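Local coordinates for protein rhino (Drosophila simulans, PDB 5XYW) that probably acts as a heterochromatin protein 1-like chromatin factor of the piRNA pathway, with a chromo shadow domain that mediates protein-protein association, at residues G13-K18 and T33-S38. Numbering follows the deposited sequence.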
loop_
_atom_site.group_PDB
_atom_site.type_symbol
_atom_site.label_atom_id
_atom_site.label_comp_id
_atom_site.label_asym_id
_atom_site.label_seq_id
_atom_site.Cartn_x
_atom_site.Cartn_y
_atom_site.Cartn_z
ATOM N N GLY A 13 20.367 -5.144 -1.596
ATOM C CA GLY A 13 21.325 -4.157 -1.136
ATOM C C GLY A 13 21.788 -3.196 -2.218
ATOM O O GLY A 13 22.979 -2.925 -2.348
ATOM N N LEU A 14 20.844 -2.693 -3.007
ATOM C CA LEU A 14 21.152 -1.681 -4.004
ATOM C C LEU A 14 20.521 -0.366 -3.553
ATOM O O LEU A 14 19.807 -0.320 -2.547
ATOM C CB LEU A 14 20.639 -2.091 -5.389
ATOM C CG LEU A 14 20.950 -3.502 -5.909
ATOM C CD1 LEU A 14 20.415 -3.703 -7.316
ATOM C CD2 LEU A 14 22.432 -3.780 -5.884
ATOM N N GLU A 15 20.795 0.709 -4.280
ATOM C CA GLU A 15 20.144 1.979 -4.000
ATOM C C GLU A 15 18.871 2.073 -4.812
ATOM O O GLU A 15 18.869 1.728 -5.999
ATOM C CB GLU A 15 21.061 3.161 -4.319
ATOM C CG GLU A 15 22.200 3.352 -3.338
ATOM C CD GLU A 15 23.158 4.442 -3.782
ATOM O OE1 GLU A 15 22.985 4.971 -4.908
ATOM O OE2 GLU A 15 24.079 4.772 -3.002
ATOM N N LEU A 16 17.795 2.524 -4.164
ATOM C CA LEU A 16 16.514 2.766 -4.831
ATOM C C LEU A 16 16.680 3.635 -6.087
ATOM O O LEU A 16 17.321 4.698 -6.038
ATOM C CB LEU A 16 15.529 3.435 -3.864
ATOM C CG LEU A 16 14.077 3.613 -4.340
ATOM C CD1 LEU A 16 13.485 2.274 -4.798
ATOM C CD2 LEU A 16 13.198 4.245 -3.259
ATOM N N ASP A 17 16.132 3.181 -7.215
ATOM C CA ASP A 17 16.067 4.050 -8.374
ATOM C C ASP A 17 14.707 4.741 -8.408
ATOM O O ASP A 17 14.578 5.894 -7.998
ATOM C CB ASP A 17 16.321 3.275 -9.653
ATOM C CG ASP A 17 16.358 4.169 -10.869
ATOM O OD1 ASP A 17 16.606 5.378 -10.699
ATOM O OD2 ASP A 17 16.144 3.673 -11.995
ATOM N N LYS A 18 13.676 4.040 -8.865
ATOM C CA LYS A 18 12.345 4.639 -8.846
ATOM C C LYS A 18 11.328 3.887 -7.989
ATOM O O LYS A 18 11.569 2.772 -7.513
ATOM C CB LYS A 18 11.814 4.767 -10.270
ATOM C CG LYS A 18 12.747 5.525 -11.187
ATOM C CD LYS A 18 12.146 5.705 -12.569
ATOM C CE LYS A 18 13.016 6.597 -13.446
ATOM N NZ LYS A 18 12.367 6.850 -14.760
ATOM N N THR A 33 12.127 0.005 -8.975
ATOM C CA THR A 33 13.353 -0.420 -9.643
ATOM C C THR A 33 14.554 -0.027 -8.806
ATOM O O THR A 33 14.454 0.849 -7.935
ATOM C CB THR A 33 13.492 0.178 -11.045
ATOM O OG1 THR A 33 13.495 1.613 -10.965
ATOM C CG2 THR A 33 12.358 -0.288 -11.916
ATOM N N TRP A 34 15.682 -0.687 -9.067
ATOM C CA TRP A 34 16.946 -0.368 -8.404
ATOM C C TRP A 34 17.984 0.139 -9.415
ATOM O O TRP A 34 17.841 -0.079 -10.621
ATOM C CB TRP A 34 17.468 -1.595 -7.652
ATOM C CG TRP A 34 16.444 -2.183 -6.729
ATOM C CD1 TRP A 34 15.608 -3.224 -6.988
ATOM C CD2 TRP A 34 16.139 -1.746 -5.398
ATOM N NE1 TRP A 34 14.805 -3.466 -5.904
ATOM C CE2 TRP A 34 15.110 -2.571 -4.917
ATOM C CE3 TRP A 34 16.639 -0.732 -4.572
ATOM C CZ2 TRP A 34 14.564 -2.415 -3.645
ATOM C CZ3 TRP A 34 16.100 -0.585 -3.306
ATOM C CH2 TRP A 34 15.073 -1.420 -2.855
ATOM N N LYS A 35 19.021 0.814 -8.923
ATOM C CA LYS A 35 20.011 1.460 -9.802
ATOM C C LYS A 35 20.966 0.476 -10.463
ATOM O O LYS A 35 21.809 -0.143 -9.800
ATOM C CB LYS A 35 20.811 2.506 -9.035
ATOM C CG LYS A 35 20.209 3.902 -9.119
ATOM C CD LYS A 35 20.885 4.885 -8.159
ATOM C CE LYS A 35 20.147 6.210 -8.111
ATOM N NZ LYS A 35 20.456 6.924 -6.847
ATOM N N GLY A 36 20.812 0.350 -11.781
ATOM C CA GLY A 36 21.591 -0.570 -12.589
ATOM C C GLY A 36 20.880 -1.852 -12.972
ATOM O O GLY A 36 21.397 -2.603 -13.798
ATOM N N CYS A 37 19.684 -2.077 -12.419
ATOM C CA CYS A 37 19.099 -3.428 -12.312
ATOM C C CYS A 37 18.141 -3.923 -13.421
ATOM O O CYS A 37 18.105 -5.120 -13.702
ATOM C CB CYS A 37 18.371 -3.538 -10.971
ATOM S SG CYS A 37 17.651 -5.155 -10.645
ATOM N N SER A 38 17.361 -3.021 -14.021
ATOM C CA SER A 38 16.395 -3.362 -15.086
ATOM C C SER A 38 15.193 -4.214 -14.630
ATOM O O SER A 38 14.259 -4.451 -15.406
ATOM C CB SER A 38 17.097 -4.078 -16.246
ATOM O OG SER A 38 18.106 -3.261 -16.816
#
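Thr-33 faces both Asp-17 and Lys-18, a classic beta bulge in the antiparallel hairpin that opens the three-stranded sheet of the chromo shadow domain. Thr-33 O accepts from Asp-17 N at 3.0 Å and more weakly from Lys-18 N. The hydroxyl adds a side-chain bond to this backbone pairing: with chi1 at 59°, Thr-33 OG1 sits between its own backbone N and carbonyl carbon, where it accepts a hydrogen bond from Lys-18 N at 3.2 Å. A beta-branched residue suits an extended strand, and here the oxygen branch also serves the bulge. A valine in its place has no oxygen to offer, and Lys-18 N would probably be left to its weak bond with the carbonyl O of the same residue, the bulge less firmly held.

Leu-16 and Trp-34 form a non-hydrogen-bonded pair. Leu-16 CD1 lies 4.1 Å above one face of the Trp-34 indole, offset toward the rim, while Glu-15 C meets the ring edge in plane. Ile-48 of helix 45-51 touches both side chains, so these large apolar groups join the hairpin to the helical part of the fold. Leu-14, in the loop before the strand, sets CD1 against Trp-34 CB at 3.6 Å, the methyl also reaching Cys-37 CB.

On the exposed side, long polar chains suit solvent: Lys-35 runs its methylenes past Asp-17 CB and Leu-16 O, ending in a long salt bridge from NZ to Glu-15 OE1, 3.7 Å. The backbones of the same two residues are joined too: Lys-35 N donates to Glu-15 O at 3.1 Å, nearly in line with the C=O bond (177°).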